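Local coordinates for reticulocyte binding protein (Streptococcus agalactiae COH1, PDB 3FAX), which probably hydrolyses alpha-1,6 branch linkages in pullulan and related alpha-glucans, as a pullulanase-like member of the alpha-amylase family, at residues 322-327 against 339-344; 221-226 against 366-371. All coordinates share one frame; numbering follows the deposited sequence.

Contact 1: residues 322-327 against 339-344; sequences FYVNEM and DNNYNW. With CA (calcium ion), chain D.
Asn-341 presents its whole carboxamide to the backbone of Asn-325 and so works as a two-pronged clamp. Its OD1 takes the N-H of Asn-325 at 2.8 Å between OD1 and N, with the donor in the carbonyl plane and on a lone pair. ND2 reaches the carbonyl of the same residue, 3.0 Å from Asn-325 O, but comes in 35° above that carbonyl's plane. One flat group thus meets both polar backbone atoms of Asn-325, as a neighbouring strand might, although neither segment is a strand here. The CG of Asn-341 is swung anti to the backbone N (chi1 -164°), which carries the amide across to 322-327. Asn-325 spends its own side-chain oxygen locally: OD1 accepts from Met-327 N, an Asx turn.

Asn-343 makes the second crossing. Its ND2 donates to Tyr-323 O at 3.2 Å, again from above the carbonyl plane, and also to Asp-347 OD1, while its OD1 accepts from Gly-345 N. Tyr-323 centres an inverse gamma turn. Between the two amides Val-324 brings CG1 to 3.6 Å from Asn-341 O and to 4.1 Å from Asn-343 CB, its side chain meeting that of Asn-343 at about a right angle.

Tyr-342 and Asn-343 open the sequence YNWGYDP, the hallmark of type I pullulanases, in the long loop after the second barrel strand. The calcium ion grips this loop through Asn-340 O and Tyr-342 O, both at 2.4 Å, and ties it to Asp-665, whose OD1 is a further ligand. With donors and acceptors assigned at both ends, each of the two amides has a defined flip, and their hydrogen bonds join the signature loop to 322-327.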
ATOM      1  N   PHE A 322       9.214  11.388   3.669  1.00 29.88           N
ATOM      2  CA  PHE A 322       9.713  12.735   3.917  1.00 29.79           C
ATOM      3  C   PHE A 322       9.886  13.109   5.398  1.00 31.81           C
ATOM      4  O   PHE A 322      10.969  13.533   5.800  1.00 30.35           O
ATOM      5  CB  PHE A 322       8.798  13.756   3.219  1.00 31.14           C
ATOM      6  CG  PHE A 322       9.367  15.144   3.156  1.00 30.42           C
ATOM      7  CD1 PHE A 322      10.040  15.578   2.016  1.00 30.76           C
ATOM      8  CD2 PHE A 322       9.241  16.012   4.234  1.00 29.63           C
ATOM      9  CE1 PHE A 322      10.572  16.856   1.946  1.00 30.01           C
ATOM     10  CE2 PHE A 322       9.776  17.297   4.177  1.00 29.84           C
ATOM     11  CZ  PHE A 322      10.442  17.718   3.033  1.00 30.47           C
ATOM     12  N   TYR A 323       8.828  12.984   6.197  1.00 33.10           N
ATOM     13  CA  TYR A 323       8.850  13.502   7.576  1.00 34.80           C
ATOM     14  C   TYR A 323       9.576  12.595   8.577  1.00 33.95           C
ATOM     15  O   TYR A 323       8.954  11.787   9.261  1.00 34.33           O
ATOM     16  CB  TYR A 323       7.430  13.823   8.060  1.00 35.94           C
ATOM     17  CG  TYR A 323       6.906  15.116   7.488  1.00 38.01           C
ATOM     18  CD1 TYR A 323       5.877  15.126   6.550  1.00 39.97           C
ATOM     19  CD2 TYR A 323       7.460  16.329   7.867  1.00 39.23           C
ATOM     20  CE1 TYR A 323       5.406  16.313   6.020  1.00 40.78           C
ATOM     21  CE2 TYR A 323       6.999  17.518   7.347  1.00 41.33           C
ATOM     22  CZ  TYR A 323       5.972  17.505   6.423  1.00 42.00           C
ATOM     23  OH  TYR A 323       5.519  18.693   5.911  1.00 45.17           O
ATOM     24  N   VAL A 324      10.895  12.764   8.668  1.00 33.22           N
ATOM     25  CA  VAL A 324      11.730  11.947   9.543  1.00 32.16           C
ATOM     26  C   VAL A 324      13.091  12.553   9.806  1.00 32.71           C
ATOM     27  O   VAL A 324      13.583  13.371   9.034  1.00 33.42           O
ATOM     28  CB  VAL A 324      12.002  10.546   8.943  1.00 32.41           C
ATOM     29  CG1 VAL A 324      10.982   9.565   9.438  1.00 33.33           C
ATOM     30  CG2 VAL A 324      12.057  10.600   7.409  1.00 30.81           C
ATOM     31  N   ASN A 325      13.687  12.123  10.912  1.00 34.48           N
ATOM     32  CA  ASN A 325      15.093  12.329  11.198  1.00 36.12           C
ATOM     33  C   ASN A 325      15.735  10.953  11.253  1.00 37.64           C
ATOM     34  O   ASN A 325      15.623  10.246  12.251  1.00 38.69           O
ATOM     35  CB  ASN A 325      15.274  13.060  12.530  1.00 36.44           C
ATOM     36  CG  ASN A 325      16.737  13.248  12.907  1.00 35.39           C
ATOM     37  OD1 ASN A 325      17.633  13.091  12.079  1.00 36.04           O
ATOM     38  ND2 ASN A 325      16.978  13.584  14.162  1.00 34.04           N
ATOM     39  N   GLU A 326      16.399  10.570  10.170  1.00 39.13           N
ATOM     40  CA  GLU A 326      16.994   9.237  10.068  1.00 39.54           C
ATOM     41  C   GLU A 326      18.229   9.069  10.950  1.00 39.49           C
ATOM     42  O   GLU A 326      18.751   7.961  11.079  1.00 39.06           O
ATOM     43  CB  GLU A 326      17.344   8.934   8.614  1.00 39.48           C
ATOM     44  CG  GLU A 326      16.119   8.823   7.722  1.00 39.09           C
ATOM     45  CD  GLU A 326      16.452   8.893   6.250  1.00 37.96           C
ATOM     46  OE1 GLU A 326      17.651   8.917   5.904  1.00 35.79           O
ATOM     47  OE2 GLU A 326      15.502   8.924   5.437  1.00 38.80           O
ATOM     48  N   MET A 327      18.685  10.167  11.550  1.00 39.93           N
ATOM     49  CA  MET A 327      19.802  10.140  12.494  1.00 40.99           C
ATOM     50  C   MET A 327      19.345   9.936  13.946  1.00 41.09           C
ATOM     51  O   MET A 327      20.177   9.792  14.845  1.00 42.31           O
ATOM     52  CB  MET A 327      20.612  11.439  12.384  1.00 41.39           C
ATOM     53  CG  MET A 327      21.093  11.772  10.970  1.00 41.37           C
ATOM     54  SD  MET A 327      21.985  10.413  10.184  1.00 43.07           S
ATOM     55  CE  MET A 327      23.291  10.082  11.377  1.00 40.30           C
ATOM     56  N   ASP A 339       3.417  13.946  16.961  1.00 41.24           N
ATOM     57  CA  ASP A 339       4.778  14.473  17.093  1.00 40.03           C
ATOM     58  C   ASP A 339       5.775  13.402  17.552  1.00 38.57           C
ATOM     59  O   ASP A 339       6.444  13.545  18.580  1.00 38.10           O
ATOM     60  CB  ASP A 339       4.788  15.680  18.046  1.00 40.37           C
ATOM     61  CG  ASP A 339       3.900  16.820  17.559  1.00 40.45           C
ATOM     62  OD1 ASP A 339       3.986  17.182  16.367  0.10 40.19           O
ATOM     63  OD2 ASP A 339       3.122  17.358  18.376  0.10 40.36           O
ATOM     64  N   ASN A 340       5.835  12.318  16.783  1.00 36.71           N
ATOM     65  CA  ASN A 340       6.825  11.261  16.976  1.00 35.49           C
ATOM     66  C   ASN A 340       7.616  11.066  15.689  1.00 34.95           C
ATOM     67  O   ASN A 340       7.042  11.070  14.591  1.00 36.04           O
ATOM     68  CB  ASN A 340       6.144   9.943  17.357  1.00 35.20           C
ATOM     69  CG  ASN A 340       5.686   9.910  18.805  1.00 35.00           C
ATOM     70  OD1 ASN A 340       6.476   9.635  19.708  1.00 34.44           O
ATOM     71  ND2 ASN A 340       4.403  10.160  19.029  1.00 34.32           N
ATOM     72  N   ASN A 341       8.926  10.875  15.824  1.00 34.01           N
ATOM     73  CA  ASN A 341       9.790  10.618  14.674  1.00 33.69           C
ATOM     74  C   ASN A 341       9.385   9.331  13.948  1.00 33.64           C
ATOM     75  O   ASN A 341       9.771   9.095  12.795  1.00 35.34           O
ATOM     76  CB  ASN A 341      11.260  10.549  15.093  1.00 33.06           C
ATOM     77  CG  ASN A 341      12.204  10.675  13.912  1.00 32.83           C
ATOM     78  OD1 ASN A 341      12.100  11.616  13.124  1.00 32.03           O
ATOM     79  ND2 ASN A 341      13.124   9.727  13.779  1.00 32.68           N
ATOM     80  N   TYR A 342       8.615   8.498  14.640  1.00 32.02           N
ATOM     81  CA  TYR A 342       7.939   7.382  14.014  1.00 32.43           C
ATOM     82  C   TYR A 342       7.108   7.854  12.822  1.00 33.22           C
ATOM     83  O   TYR A 342       6.494   8.929  12.848  1.00 31.60           O
ATOM     84  CB  TYR A 342       7.029   6.674  15.018  1.00 32.67           C
ATOM     85  CG  TYR A 342       6.412   5.404  14.481  1.00 32.38           C
ATOM     86  CD1 TYR A 342       7.089   4.191  14.573  1.00 32.63           C
ATOM     87  CD2 TYR A 342       5.155   5.414  13.875  1.00 30.54           C
ATOM     88  CE1 TYR A 342       6.526   3.021  14.079  1.00 32.50           C
ATOM     89  CE2 TYR A 342       4.588   4.258  13.386  1.00 30.60           C
ATOM     90  CZ  TYR A 342       5.275   3.062  13.491  1.00 31.91           C
ATOM     91  OH  TYR A 342       4.720   1.911  12.993  1.00 33.31           O
ATOM     92  N   ASN A 343       7.103   7.031  11.779  1.00 32.33           N
ATOM     93  CA  ASN A 343       6.315   7.292  10.591  1.00 31.02           C
ATOM     94  C   ASN A 343       6.034   5.962   9.890  1.00 30.11           C
ATOM     95  O   ASN A 343       6.950   5.157   9.686  1.00 29.25           O
ATOM     96  CB  ASN A 343       7.088   8.254   9.692  1.00 30.38           C
ATOM     97  CG  ASN A 343       6.262   8.803   8.554  1.00 29.29           C
ATOM     98  OD1 ASN A 343       5.198   8.277   8.213  1.00 30.38           O
ATOM     99  ND2 ASN A 343       6.765   9.859   7.938  1.00 25.65           N
ATOM    100  N   TRP A 344       4.762   5.716   9.570  1.00 30.98           N
ATOM    101  CA  TRP A 344       4.367   4.548   8.766  1.00 30.79           C
ATOM    102  C   TRP A 344       5.053   4.577   7.398  1.00 31.38           C
ATOM    103  O   TRP A 344       5.493   3.549   6.880  1.00 29.13           O
ATOM    104  CB  TRP A 344       2.847   4.504   8.557  1.00 31.17           C
ATOM    105  CG  TRP A 344       2.061   3.836   9.658  1.00 31.19           C
ATOM    106  CD1 TRP A 344       2.539   3.000  10.635  1.00 32.40           C
ATOM    107  CD2 TRP A 344       0.649   3.918   9.865  1.00 30.30           C
ATOM    108  NE1 TRP A 344       1.514   2.582  11.443  1.00 31.29           N
ATOM    109  CE2 TRP A 344       0.344   3.132  10.994  1.00 30.21           C
ATOM    110  CE3 TRP A 344      -0.388   4.584   9.208  1.00 30.96           C
ATOM    111  CZ2 TRP A 344      -0.952   2.990  11.475  1.00 29.22           C
ATOM    112  CZ3 TRP A 344      -1.680   4.446   9.695  1.00 29.99           C
ATOM    113  CH2 TRP A 344      -1.948   3.656  10.812  1.00 30.18           C
TER
HETATM  114 CA    CA D1224       5.881  11.217  12.530  1.00 43.13          CA

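Contact 2: residues 221-226 against 366-371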
ATOM      1  N   ALA A 221      16.417   8.662  -8.433  1.00 27.44           N
ATOM      2  CA  ALA A 221      17.483   8.522  -7.437  1.00 29.13           C
ATOM      3  C   ALA A 221      17.451   7.119  -6.831  1.00 29.72           C
ATOM      4  O   ALA A 221      16.399   6.665  -6.363  1.00 32.11           O
ATOM      5  CB  ALA A 221      17.344   9.586  -6.341  1.00 28.53           C
ATOM      6  N   LYS A 222      18.587   6.432  -6.862  1.00 28.18           N
ATOM      7  CA  LYS A 222      18.650   5.040  -6.424  1.00 28.31           C
ATOM      8  C   LYS A 222      19.021   4.912  -4.957  1.00 27.26           C
ATOM      9  O   LYS A 222      18.805   3.867  -4.350  1.00 29.66           O
ATOM     10  CB  LYS A 222      19.620   4.247  -7.293  1.00 29.37           C
ATOM     11  CG  LYS A 222      19.200   4.161  -8.749  1.00 30.26           C
ATOM     12  CD  LYS A 222      17.860   3.444  -8.936  1.00 31.78           C
ATOM     13  CE  LYS A 222      17.470   3.343 -10.424  1.00 32.68           C
ATOM     14  NZ  LYS A 222      17.589   4.648 -11.168  1.00 33.33           N
ATOM     15  N   SER A 223      19.598   5.967  -4.396  1.00 27.58           N
ATOM     16  CA  SER A 223      19.731   6.095  -2.945  1.00 28.10           C
ATOM     17  C   SER A 223      19.837   7.567  -2.587  1.00 27.14           C
ATOM     18  O   SER A 223      19.771   8.418  -3.469  1.00 26.90           O
ATOM     19  CB  SER A 223      20.933   5.312  -2.405  1.00 27.71           C
ATOM     20  OG  SER A 223      20.861   5.219  -0.983  1.00 26.39           O
ATOM     21  N   LEU A 224      19.975   7.864  -1.297  1.00 27.86           N
ATOM     22  CA  LEU A 224      20.025   9.254  -0.830  1.00 28.79           C
ATOM     23  C   LEU A 224      21.038   9.471   0.295  1.00 30.07           C
ATOM     24  O   LEU A 224      21.541   8.520   0.914  1.00 28.79           O
ATOM     25  CB  LEU A 224      18.652   9.703  -0.332  1.00 28.08           C
ATOM     26  CG  LEU A 224      17.413   9.326  -1.147  1.00 27.76           C
ATOM     27  CD1 LEU A 224      16.167   9.477  -0.302  1.00 24.54           C
ATOM     28  CD2 LEU A 224      17.331  10.158  -2.423  1.00 28.75           C
ATOM     29  N   ALA A 225      21.327  10.742   0.553  1.00 30.74           N
ATOM     30  CA  ALA A 225      22.092  11.128   1.730  1.00 31.71           C
ATOM     31  C   ALA A 225      21.215  10.866   2.937  1.00 31.46           C
ATOM     32  O   ALA A 225      19.995  10.767   2.808  1.00 32.12           O
ATOM     33  CB  ALA A 225      22.495  12.601   1.654  1.00 29.51           C
ATOM     34  N   GLU A 226      21.823  10.725   4.107  1.00 33.54           N
ATOM     35  CA  GLU A 226      21.040  10.655   5.342  1.00 33.62           C
ATOM     36  C   GLU A 226      20.086  11.863   5.366  1.00 33.18           C
ATOM     37  O   GLU A 226      20.486  12.978   5.049  1.00 34.73           O
ATOM     38  CB  GLU A 226      21.953  10.586   6.582  1.00 33.46           C
ATOM     39  CG  GLU A 226      22.712  11.885   6.971  1.00 33.64           C
ATOM     40  CD  GLU A 226      23.958  12.188   6.128  1.00 33.80           C
ATOM     41  OE1 GLU A 226      24.508  13.298   6.291  1.00 32.40           O
ATOM     42  OE2 GLU A 226      24.398  11.339   5.320  1.00 33.48           O
ATOM     43  N   SER A 366      24.989   3.311   0.069  1.00 32.05           N
ATOM     44  CA  SER A 366      25.003   1.934  -0.437  1.00 32.49           C
ATOM     45  C   SER A 366      24.421   0.922   0.571  1.00 31.76           C
ATOM     46  O   SER A 366      23.943  -0.147   0.178  1.00 30.54           O
ATOM     47  CB  SER A 366      26.428   1.519  -0.843  1.00 32.18           C
ATOM     48  OG  SER A 366      26.857   2.187  -2.020  1.00 32.03           O
ATOM     49  N   ALA A 367      24.452   1.270   1.857  1.00 31.79           N
ATOM     50  CA  ALA A 367      24.090   0.340   2.931  1.00 32.95           C
ATOM     51  C   ALA A 367      22.633  -0.128   2.862  1.00 33.81           C
ATOM     52  O   ALA A 367      22.371  -1.332   2.962  1.00 33.73           O
ATOM     53  CB  ALA A 367      24.385   0.957   4.295  1.00 32.05           C
ATOM     54  N   ARG A 368      21.703   0.819   2.702  1.00 33.22           N
ATOM     55  CA  ARG A 368      20.267   0.517   2.567  1.00 33.44           C
ATOM     56  C   ARG A 368      20.039  -0.674   1.645  1.00 32.06           C
ATOM     57  O   ARG A 368      19.386  -1.655   2.007  1.00 30.86           O
ATOM     58  CB  ARG A 368      19.520   1.684   1.911  1.00 34.27           C
ATOM     59  CG  ARG A 368      19.423   2.974   2.688  1.00 35.05           C
ATOM     60  CD  ARG A 368      19.813   4.129   1.791  1.00 34.68           C
ATOM     61  NE  ARG A 368      19.015   5.333   1.980  1.00 34.50           N
ATOM     62  CZ  ARG A 368      19.294   6.325   2.819  1.00 35.54           C
ATOM     63  NH1 ARG A 368      20.350   6.263   3.626  1.00 35.95           N
ATOM     64  NH2 ARG A 368      18.486   7.386   2.868  1.00 36.66           N
ATOM     65  N   ILE A 369      20.587  -0.551   0.442  1.00 30.58           N
ATOM     66  CA  ILE A 369      20.346  -1.501  -0.637  1.00 31.32           C
ATOM     67  C   ILE A 369      20.888  -2.883  -0.260  1.00 31.53           C
ATOM     68  O   ILE A 369      20.178  -3.889  -0.379  1.00 31.88           O
ATOM     69  CB  ILE A 369      20.984  -0.996  -1.954  1.00 30.72           C
ATOM     70  CG1 ILE A 369      20.309   0.312  -2.392  1.00 29.80           C
ATOM     71  CG2 ILE A 369      20.896  -2.054  -3.050  1.00 29.34           C
ATOM     72  CD1 ILE A 369      21.036   1.043  -3.491  1.00 30.34           C
ATOM     73  N   ALA A 370      22.131  -2.922   0.219  1.00 31.46           N
ATOM     74  CA  ALA A 370      22.738  -4.181   0.681  1.00 32.04           C
ATOM     75  C   ALA A 370      21.973  -4.754   1.874  1.00 31.15           C
ATOM     76  O   ALA A 370      21.792  -5.965   1.970  1.00 33.14           O
ATOM     77  CB  ALA A 370      24.221  -3.985   1.026  1.00 30.01           C
ATOM     78  N   GLU A 371      21.502  -3.879   2.760  1.00 30.02           N
ATOM     79  CA  GLU A 371      20.759  -4.307   3.941  1.00 29.50           C
ATOM     80  C   GLU A 371      19.408  -4.904   3.576  1.00 29.92           C
ATOM     81  O   GLU A 371      19.074  -6.004   4.021  1.00 29.43           O
ATOM     82  CB  GLU A 371      20.583  -3.143   4.919  1.00 29.88           C
ATOM     83  CG  GLU A 371      21.841  -2.844   5.721  1.00 31.19           C
ATOM     84  CD  GLU A 371      21.803  -1.495   6.399  1.00 31.26           C
ATOM     85  OE1 GLU A 371      21.564  -0.485   5.712  1.00 32.62           O
ATOM     86  OE2 GLU A 371      22.016  -1.443   7.626  1.00 33.26           O
TER
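Arg-368 reaches out from helix 365-381 to the backbone of 221-226, and its guanidinium lies flat beneath a carbonyl: Leu-224 O sits 3.6 Å above the guanidinium plane, over its centre. This is a face contact, so the N-H groups point to other partners. NE donates to Leu-354 O, and NH1 bonds weakly to Pro-362 O. Ala-225 O approaches obliquely, 3.7 Å from Arg-368 NH2. Bends at both chi2 (132°) and chi3 (141°) take the side chain off a fully extended course and bring the guanidinium under Leu-224 O.

Helix 365-381 follows the second strand of the barrel of the alpha-amylase catalytic domain, whereas 221-226 belongs to a loop between strands 214-216 and 241-242, both in the antiparallel sheet that carries the carbohydrate-binding module 48 sequence. The contact therefore joins the outside of the barrel to its neighbouring beta domain.

Ser-223 aims its CB at the helix, and its OG comes 3.2 Å from Arg-368 CD, beside the aliphatic part of that chain. Although OG is also 3.5 Å from Arg-368 NE, the angle is too poor for a bond; the hydroxyl is instead hydrogen-bonded to Pro-365 O, where the helix starts. Setting OG anti to the backbone N (chi1 -167°) puts the hydroxyl within bonding distance of Pro-365 O and against Arg-368 CD. Ile-369, next after Arg-368, lays its CD1 against the backbone, 3.7 Å from Lys-222 O, and more loosely against Ser-223 CB at 4.4 Å.

Overall arrangement
Read from the N terminus, the chain first supplies 221-226, in a loop of the antiparallel sheet, then enters the barrel through strands 269-273 and 312-315. The long loop that follows contains both halves of contact 1, which closes a short excursion without helix or strand before the chain reaches helix 365-381. There contact 2 closes a far longer loop, with contact 1 lying wholly within it. The centres are about 17 Å apart, yet the contacts touch: Glu-326 of contact 1 forms a long, weak ion pair with Arg-368 of contact 2, and Met-327 packs on Glu-226. Beta domain, calcium-bound loop and barrel helix are thereby linked.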